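Beta-galactosidase (Geobacillus stearothermophilus, PDB 4OIF) probably hydrolyses terminal non-reducing beta-D-galactose residues in beta-D-galactosides, as a zinc-binding, trimeric member of glycoside hydrolase family 42. Local coordinates at residues N408-E420 against F449-K461. Sequence-based numbering, arbitrary orientation.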
ATOM      1  N   ASN A 408      43.367  14.178 -10.847  1.00  9.01           N
ATOM      2  CA  ASN A 408      42.071  14.843 -10.911  1.00  9.28           C
ATOM      3  C   ASN A 408      41.525  14.873 -12.334  1.00 17.62           C
ATOM      4  O   ASN A 408      42.071  14.214 -13.231  1.00 16.16           O
ATOM      5  CB  ASN A 408      42.185  16.256 -10.343  1.00 12.48           C
ATOM      6  CG  ASN A 408      42.539  16.254  -8.855  1.00 27.28           C
ATOM      7  OD1 ASN A 408      41.697  15.943  -8.002  1.00 23.44           O
ATOM      8  ND2 ASN A 408      43.788  16.590  -8.539  1.00 19.20           N
ATOM      9  N   ARG A 409      40.440  15.613 -12.543  1.00 10.84           N
ATOM     10  CA  ARG A 409      39.792  15.631 -13.853  1.00 12.49           C
ATOM     11  C   ARG A 409      38.863  16.822 -14.006  1.00 18.39           C
ATOM     12  O   ARG A 409      37.638  16.687 -13.916  1.00 12.02           O
ATOM     13  CB  ARG A 409      39.012  14.341 -14.095  1.00 12.34           C
ATOM     14  CG  ARG A 409      38.312  13.764 -12.869  1.00 11.51           C
ATOM     15  CD  ARG A 409      37.312  12.712 -13.294  1.00  7.41           C
ATOM     16  NE  ARG A 409      36.207  13.331 -14.015  1.00  9.14           N
ATOM     17  CZ  ARG A 409      35.425  12.697 -14.878  1.00  8.56           C
ATOM     18  NH1 ARG A 409      35.637  11.417 -15.146  1.00  9.48           N
ATOM     19  NH2 ARG A 409      34.434  13.346 -15.477  1.00  7.83           N
ATOM     20  N   PRO A 410      39.451  17.993 -14.268  1.00 15.67           N
ATOM     21  CA  PRO A 410      38.705  19.248 -14.323  1.00 13.60           C
ATOM     22  C   PRO A 410      37.667  19.216 -15.428  1.00 16.09           C
ATOM     23  O   PRO A 410      37.904  18.660 -16.501  1.00 12.28           O
ATOM     24  CB  PRO A 410      39.790  20.298 -14.605  1.00 12.28           C
ATOM     25  CG  PRO A 410      41.078  19.640 -14.211  1.00 19.34           C
ATOM     26  CD  PRO A 410      40.877  18.192 -14.573  1.00 18.32           C
ATOM     27  N   ALA A 411      36.513  19.801 -15.152  1.00 10.94           N
ATOM     28  CA  ALA A 411      35.436  19.832 -16.124  1.00 14.45           C
ATOM     29  C   ALA A 411      35.102  21.277 -16.460  1.00 12.45           C
ATOM     30  O   ALA A 411      35.244  22.162 -15.620  1.00 13.12           O
ATOM     31  CB  ALA A 411      34.199  19.091 -15.583  1.00  8.87           C
ATOM     32  N   GLU A 412      34.669  21.512 -17.694  1.00 10.00           N
ATOM     33  CA  GLU A 412      34.212  22.836 -18.110  1.00 11.82           C
ATOM     34  C   GLU A 412      32.704  22.968 -17.996  1.00 13.46           C
ATOM     35  O   GLU A 412      32.141  24.026 -18.287  1.00 11.01           O
ATOM     36  CB  GLU A 412      34.632  23.115 -19.542  1.00 12.93           C
ATOM     37  CG  GLU A 412      36.112  22.994 -19.761  1.00 17.16           C
ATOM     38  CD  GLU A 412      36.483  23.258 -21.184  1.00 17.43           C
ATOM     39  OE1 GLU A 412      36.119  22.430 -22.044  1.00 16.27           O
ATOM     40  OE2 GLU A 412      37.120  24.299 -21.440  1.00 26.19           O
ATOM     41  N   VAL A 413      32.064  21.876 -17.590  1.00  9.83           N
ATOM     42  CA  VAL A 413      30.616  21.824 -17.480  1.00 16.89           C
ATOM     43  C   VAL A 413      30.217  21.418 -16.077  1.00 16.46           C
ATOM     44  O   VAL A 413      30.737  20.449 -15.512  1.00 10.42           O
ATOM     45  CB  VAL A 413      29.988  20.841 -18.497  1.00 12.53           C
ATOM     46  CG1 VAL A 413      28.479  20.894 -18.420  1.00  7.35           C
ATOM     47  CG2 VAL A 413      30.447  21.180 -19.903  1.00 10.90           C
ATOM     48  N   ALA A 414      29.285  22.181 -15.518  1.00 13.68           N
ATOM     49  CA  ALA A 414      28.790  21.917 -14.188  1.00 10.08           C
ATOM     50  C   ALA A 414      27.274  21.765 -14.210  1.00 11.73           C
ATOM     51  O   ALA A 414      26.591  22.486 -14.928  1.00  6.98           O
ATOM     52  CB  ALA A 414      29.209  23.033 -13.242  1.00 11.34           C
ATOM     53  N   ILE A 415      26.767  20.806 -13.437  1.00  9.92           N
ATOM     54  CA  ILE A 415      25.341  20.698 -13.143  1.00  7.53           C
ATOM     55  C   ILE A 415      25.097  21.012 -11.652  1.00  8.89           C
ATOM     56  O   ILE A 415      25.661  20.377 -10.772  1.00 10.54           O
ATOM     57  CB  ILE A 415      24.800  19.302 -13.475  1.00 10.06           C
ATOM     58  CG1 ILE A 415      24.954  19.014 -14.967  1.00  8.72           C
ATOM     59  CG2 ILE A 415      23.342  19.165 -13.018  1.00  8.66           C
ATOM     60  CD1 ILE A 415      24.395  17.659 -15.397  1.00  5.64           C
ATOM     61  N   LEU A 416      24.270  22.004 -11.371  1.00  6.97           N
ATOM     62  CA  LEU A 416      24.038  22.429 -10.006  1.00  8.66           C
ATOM     63  C   LEU A 416      22.909  21.614  -9.369  1.00 13.50           C
ATOM     64  O   LEU A 416      21.807  21.516  -9.907  1.00  7.20           O
ATOM     65  CB  LEU A 416      23.730  23.928  -9.969  1.00  5.13           C
ATOM     66  CG  LEU A 416      23.331  24.584  -8.648  1.00  6.35           C
ATOM     67  CD1 LEU A 416      24.418  24.460  -7.627  1.00  7.31           C
ATOM     68  CD2 LEU A 416      22.980  26.054  -8.883  1.00 10.34           C
ATOM     69  N   TYR A 417      23.228  21.007  -8.231  1.00 11.08           N
ATOM     70  CA  TYR A 417      22.294  20.237  -7.435  1.00  6.25           C
ATOM     71  C   TYR A 417      22.220  20.845  -6.032  1.00 12.97           C
ATOM     72  O   TYR A 417      23.221  21.339  -5.519  1.00  5.81           O
ATOM     73  CB  TYR A 417      22.737  18.781  -7.366  1.00 12.80           C
ATOM     74  CG  TYR A 417      21.939  17.937  -6.402  1.00 15.18           C
ATOM     75  CD1 TYR A 417      20.653  17.526  -6.721  1.00 14.58           C
ATOM     76  CD2 TYR A 417      22.476  17.535  -5.180  1.00 16.31           C
ATOM     77  CE1 TYR A 417      19.916  16.737  -5.856  1.00 18.35           C
ATOM     78  CE2 TYR A 417      21.742  16.750  -4.300  1.00 14.23           C
ATOM     79  CZ  TYR A 417      20.455  16.352  -4.651  1.00 18.77           C
ATOM     80  OH  TYR A 417      19.685  15.577  -3.808  1.00 16.06           O
ATOM     81  N   ASP A 418      21.039  20.819  -5.420  1.00 12.14           N
ATOM     82  CA  ASP A 418      20.866  21.367  -4.077  1.00 12.26           C
ATOM     83  C   ASP A 418      19.947  20.465  -3.235  1.00 11.94           C
ATOM     84  O   ASP A 418      18.791  20.205  -3.605  1.00 10.68           O
ATOM     85  CB  ASP A 418      20.317  22.793  -4.159  1.00 11.57           C
ATOM     86  CG  ASP A 418      20.344  23.513  -2.827  1.00  8.87           C
ATOM     87  OD1 ASP A 418      21.419  23.991  -2.431  1.00 15.28           O
ATOM     88  OD2 ASP A 418      19.287  23.621  -2.180  1.00 15.15           O
ATOM     89  N   TRP A 419      20.485  19.984  -2.114  1.00 14.24           N
ATOM     90  CA  TRP A 419      19.778  19.078  -1.201  1.00 13.75           C
ATOM     91  C   TRP A 419      18.546  19.734  -0.600  1.00 11.33           C
ATOM     92  O   TRP A 419      17.476  19.127  -0.522  1.00 16.42           O
ATOM     93  CB  TRP A 419      20.713  18.604  -0.074  1.00 11.58           C
ATOM     94  CG  TRP A 419      21.381  17.251  -0.309  1.00 18.72           C
ATOM     95  CD1 TRP A 419      20.907  16.025   0.076  1.00  9.49           C
ATOM     96  CD2 TRP A 419      22.646  17.003  -0.953  1.00 17.32           C
ATOM     97  NE1 TRP A 419      21.785  15.038  -0.297  1.00 14.81           N
ATOM     98  CE2 TRP A 419      22.863  15.607  -0.922  1.00 18.15           C
ATOM     99  CE3 TRP A 419      23.617  17.826  -1.543  1.00 13.17           C
ATOM    100  CZ2 TRP A 419      24.008  15.010  -1.476  1.00 14.89           C
ATOM    101  CZ3 TRP A 419      24.758  17.233  -2.089  1.00 14.63           C
ATOM    102  CH2 TRP A 419      24.943  15.839  -2.050  1.00 10.59           C
ATOM    103  N   GLU A 420      18.701  20.973  -0.158  1.00  9.24           N
ATOM    104  CA  GLU A 420      17.589  21.667   0.458  1.00 11.27           C
ATOM    105  C   GLU A 420      16.483  21.893  -0.578  1.00  9.66           C
ATOM    106  O   GLU A 420      15.305  21.751  -0.270  1.00  7.05           O
ATOM    107  CB  GLU A 420      18.068  22.974   1.104  1.00 11.23           C
ATOM    108  CG  GLU A 420      18.852  22.721   2.407  1.00 12.30           C
ATOM    109  CD  GLU A 420      19.445  23.977   3.058  1.00 20.85           C
ATOM    110  OE1 GLU A 420      19.475  25.060   2.434  1.00 13.09           O
ATOM    111  OE2 GLU A 420      19.889  23.867   4.216  1.00 16.73           O
ATOM    112  N   PHE A 449      25.962  14.957 -22.311  1.00 12.96           N
ATOM    113  CA  PHE A 449      27.388  15.131 -22.019  1.00 12.89           C
ATOM    114  C   PHE A 449      28.051  13.776 -21.781  1.00 12.30           C
ATOM    115  O   PHE A 449      29.172  13.536 -22.228  1.00 13.67           O
ATOM    116  CB  PHE A 449      27.564  16.082 -20.830  1.00  7.71           C
ATOM    117  CG  PHE A 449      27.072  17.473 -21.128  1.00 12.45           C
ATOM    118  CD1 PHE A 449      27.930  18.427 -21.658  1.00 12.99           C
ATOM    119  CD2 PHE A 449      25.731  17.802 -20.964  1.00 12.32           C
ATOM    120  CE1 PHE A 449      27.474  19.694 -21.984  1.00 11.42           C
ATOM    121  CE2 PHE A 449      25.263  19.067 -21.283  1.00 11.30           C
ATOM    122  CZ  PHE A 449      26.136  20.016 -21.793  1.00 15.61           C
ATOM    123  N   TRP A 450      27.330  12.879 -21.121  1.00 11.58           N
ATOM    124  CA  TRP A 450      27.791  11.513 -20.940  1.00 12.80           C
ATOM    125  C   TRP A 450      27.933  10.839 -22.300  1.00 11.26           C
ATOM    126  O   TRP A 450      28.927  10.173 -22.562  1.00  8.52           O
ATOM    127  CB  TRP A 450      26.823  10.724 -20.043  1.00  8.42           C
ATOM    128  CG  TRP A 450      27.360   9.394 -19.566  1.00  7.08           C
ATOM    129  CD1 TRP A 450      28.266   9.182 -18.559  1.00  8.28           C
ATOM    130  CD2 TRP A 450      27.017   8.100 -20.072  1.00  5.59           C
ATOM    131  NE1 TRP A 450      28.510   7.835 -18.412  1.00  4.62           N
ATOM    132  CE2 TRP A 450      27.752   7.150 -19.327  1.00  8.75           C
ATOM    133  CE3 TRP A 450      26.162   7.651 -21.087  1.00  3.64           C
ATOM    134  CZ2 TRP A 450      27.660   5.776 -19.571  1.00  8.36           C
ATOM    135  CZ3 TRP A 450      26.068   6.295 -21.323  1.00  7.05           C
ATOM    136  CH2 TRP A 450      26.816   5.369 -20.570  1.00  7.43           C
ATOM    137  N   GLU A 451      26.940  11.033 -23.166  1.00 12.28           N
ATOM    138  CA  GLU A 451      26.934  10.409 -24.486  1.00 15.19           C
ATOM    139  C   GLU A 451      28.067  10.948 -25.372  1.00 15.81           C
ATOM    140  O   GLU A 451      28.451  10.310 -26.347  1.00 16.22           O
ATOM    141  CB  GLU A 451      25.564  10.601 -25.168  1.00  7.53           C
ATOM    142  CG  GLU A 451      24.453   9.720 -24.591  1.00  4.98           C
ATOM    143  CD  GLU A 451      23.093   9.913 -25.249  1.00 11.38           C
ATOM    144  OE1 GLU A 451      22.992  10.737 -26.172  1.00 18.06           O
ATOM    145  OE2 GLU A 451      22.111   9.249 -24.835  1.00 19.63           O
ATOM    146  N   ARG A 452      28.611  12.105 -25.007  1.00  9.59           N
ATOM    147  CA  ARG A 452      29.701  12.727 -25.742  1.00 13.09           C
ATOM    148  C   ARG A 452      31.038  12.651 -24.999  1.00 14.84           C
ATOM    149  O   ARG A 452      32.048  13.174 -25.473  1.00 16.71           O
ATOM    150  CB  ARG A 452      29.370  14.189 -26.026  1.00 15.65           C
ATOM    151  CG  ARG A 452      28.277  14.391 -27.041  1.00 21.10           C
ATOM    152  CD  ARG A 452      28.815  14.255 -28.440  1.00 30.48           C
ATOM    153  NE  ARG A 452      27.825  14.692 -29.412  1.00 40.63           N
ATOM    154  CZ  ARG A 452      27.300  13.910 -30.347  1.00 50.88           C
ATOM    155  NH1 ARG A 452      27.683  12.643 -30.443  1.00 47.39           N
ATOM    156  NH2 ARG A 452      26.396  14.399 -31.187  1.00 56.53           N
ATOM    157  N   ASP A 453      31.036  12.036 -23.824  1.00 12.57           N
ATOM    158  CA  ASP A 453      32.265  11.837 -23.068  1.00 12.61           C
ATOM    159  C   ASP A 453      32.836  13.182 -22.648  1.00 14.11           C
ATOM    160  O   ASP A 453      34.047  13.363 -22.538  1.00 14.63           O
ATOM    161  CB  ASP A 453      33.276  11.040 -23.898  1.00 11.40           C
ATOM    162  CG  ASP A 453      32.679   9.765 -24.453  1.00 16.86           C
ATOM    163  OD1 ASP A 453      31.954   9.081 -23.702  1.00 13.61           O
ATOM    164  OD2 ASP A 453      32.898   9.461 -25.642  1.00 13.58           O
ATOM    165  N   ILE A 454      31.946  14.132 -22.421  1.00 11.33           N
ATOM    166  CA  ILE A 454      32.354  15.440 -21.952  1.00 14.86           C
ATOM    167  C   ILE A 454      32.372  15.467 -20.427  1.00 14.71           C
ATOM    168  O   ILE A 454      31.370  15.154 -19.784  1.00 15.83           O
ATOM    169  CB  ILE A 454      31.434  16.523 -22.503  1.00 14.48           C
ATOM    170  CG1 ILE A 454      31.605  16.577 -24.023  1.00 13.01           C
ATOM    171  CG2 ILE A 454      31.749  17.854 -21.860  1.00 12.32           C
ATOM    172  CD1 ILE A 454      31.004  17.775 -24.661  1.00 28.52           C
ATOM    173  N   PRO A 455      33.527  15.812 -19.844  1.00 14.81           N
ATOM    174  CA  PRO A 455      33.651  15.752 -18.387  1.00 13.33           C
ATOM    175  C   PRO A 455      32.638  16.683 -17.740  1.00 12.97           C
ATOM    176  O   PRO A 455      32.402  17.775 -18.255  1.00  9.63           O
ATOM    177  CB  PRO A 455      35.094  16.214 -18.127  1.00  6.88           C
ATOM    178  CG  PRO A 455      35.797  16.023 -19.425  1.00 13.86           C
ATOM    179  CD  PRO A 455      34.767  16.279 -20.484  1.00 12.95           C
ATOM    180  N   VAL A 456      32.021  16.233 -16.652  1.00 10.44           N
ATOM    181  CA  VAL A 456      31.045  17.044 -15.940  1.00 12.98           C
ATOM    182  C   VAL A 456      31.296  16.979 -14.438  1.00 12.57           C
ATOM    183  O   VAL A 456      31.542  15.906 -13.889  1.00 10.37           O
ATOM    184  CB  VAL A 456      29.592  16.592 -16.244  1.00 14.00           C
ATOM    185  CG1 VAL A 456      28.600  17.354 -15.376  1.00  9.02           C
ATOM    186  CG2 VAL A 456      29.273  16.804 -17.705  1.00  8.97           C
ATOM    187  N   ASP A 457      31.282  18.140 -13.795  1.00  8.88           N
ATOM    188  CA  ASP A 457      31.193  18.217 -12.350  1.00  9.05           C
ATOM    189  C   ASP A 457      29.726  18.388 -11.979  1.00 12.55           C
ATOM    190  O   ASP A 457      29.031  19.225 -12.562  1.00 11.31           O
ATOM    191  CB  ASP A 457      32.006  19.395 -11.803  1.00 11.29           C
ATOM    192  CG  ASP A 457      33.491  19.096 -11.685  1.00 11.60           C
ATOM    193  OD1 ASP A 457      33.947  18.019 -12.123  1.00 13.83           O
ATOM    194  OD2 ASP A 457      34.208  19.959 -11.155  1.00 16.10           O
ATOM    195  N   VAL A 458      29.241  17.607 -11.021  1.00 11.46           N
ATOM    196  CA  VAL A 458      27.925  17.891 -10.450  1.00 10.82           C
ATOM    197  C   VAL A 458      28.153  18.580  -9.120  1.00  8.29           C
ATOM    198  O   VAL A 458      28.572  17.956  -8.156  1.00 12.60           O
ATOM    199  CB  VAL A 458      27.075  16.624 -10.271  1.00 14.60           C
ATOM    200  CG1 VAL A 458      25.733  16.965  -9.635  1.00  8.76           C
ATOM    201  CG2 VAL A 458      26.861  15.945 -11.617  1.00  8.08           C
ATOM    202  N   ILE A 459      27.892  19.882  -9.090  1.00 13.52           N
ATOM    203  CA  ILE A 459      28.271  20.741  -7.973  1.00 12.27           C
ATOM    204  C   ILE A 459      27.102  21.181  -7.105  1.00 11.20           C
ATOM    205  O   ILE A 459      25.941  20.915  -7.410  1.00  9.90           O
ATOM    206  CB  ILE A 459      28.970  22.018  -8.467  1.00 11.22           C
ATOM    207  CG1 ILE A 459      27.977  22.870  -9.268  1.00  5.54           C
ATOM    208  CG2 ILE A 459      30.244  21.666  -9.267  1.00  8.18           C
ATOM    209  CD1 ILE A 459      28.536  24.171  -9.748  1.00  5.59           C
ATOM    210  N   THR A 460      27.444  21.864  -6.020  1.00 10.24           N
ATOM    211  CA  THR A 460      26.479  22.457  -5.116  1.00  9.41           C
ATOM    212  C   THR A 460      26.711  23.957  -5.091  1.00 14.29           C
ATOM    213  O   THR A 460      27.685  24.434  -5.668  1.00 16.08           O
ATOM    214  CB  THR A 460      26.606  21.890  -3.706  1.00 11.52           C
ATOM    215  OG1 THR A 460      27.829  22.349  -3.115  1.00 12.42           O
ATOM    216  CG2 THR A 460      26.611  20.385  -3.760  1.00 10.44           C
ATOM    217  N   LYS A 461      25.827  24.703  -4.431  1.00  9.61           N
ATOM    218  CA  LYS A 461      25.984  26.152  -4.347  1.00 11.49           C
ATOM    219  C   LYS A 461      27.216  26.523  -3.521  1.00 21.78           C
ATOM    220  O   LYS A 461      27.653  27.663  -3.545  1.00 21.16           O
ATOM    221  CB  LYS A 461      24.731  26.802  -3.761  1.00 15.08           C
ATOM    222  CG  LYS A 461      24.395  26.384  -2.346  1.00  4.97           C
ATOM    223  CD  LYS A 461      23.058  26.968  -1.938  1.00 10.65           C
ATOM    224  CE  LYS A 461      22.773  26.755  -0.465  1.00  7.55           C
ATOM    225  NZ  LYS A 461      22.543  25.323  -0.183  1.00 10.18           N
TER
HETATM  226  O   HOH W   1      31.761  13.255 -16.352  1.00  7.31           O
HETATM  227  O   HOH W   2      35.164  15.992 -14.285  1.00  9.17           O
HETATM  228  O   HOH W   3      36.407  20.635 -12.582  1.00 16.80           O
HETATM  229  O   HOH W   4      34.262  19.657 -19.287  1.00 13.93           O
HETATM  230  O   HOH W   5      23.618  23.251  -3.548  1.00  6.97           O
HETATM  231  O   HOH W   6      19.761  25.845  -0.540  1.00 18.72           O
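Phe449, in the last turn of helix 438-451, takes the CG1 methyl of Val413 over one ring face, a CH-pi contact 4.2 Å from CG1 to the ring centroid. Val413 presents both methyls here: with CG1 anti to the backbone N (chi1 -176°), CG2 touches the ring at CE1 and also meets Ile454 CG2. After the helix closes in a Schellman motif at Asp453, Pro455 packs its CB against Ala411 CB at 3.9 Å. Strand 456-459 then runs parallel to strand 413-416. Asp457 N donates to Val413 O and Ile415 N to Asp457 O, both at 2.9 Å; Ile459 N reaches Ile415 O, and Tyr417 N closes the ladder on Ile459 O. The Asp457 carboxylate, held by Tyr468 and Arg311, is bridged by one water from OD2 to Ala411 N and by another from OD1 to Arg409 O and NE. On the opposite face from Val456 and Val458, Ile459 CD1 rests on Ala414 CB at 3.7 Å. Lys461 bends at its last torsion (chi4 -69°), bringing NZ to the syn lone pair of Asp418 OD1 at 2.8 Å. Shortened to an alanine, Lys461 would probably leave that oxygen without its charged mate. With OD2 capping Asn421 N at the start of helix 419-427, both oxygens fix the carboxylate's orientation; parallel backbone bonding and apolar packing thus join the trimerisation domain's edge strand to its neighbour, with an ion pair beyond their C-terminal ends.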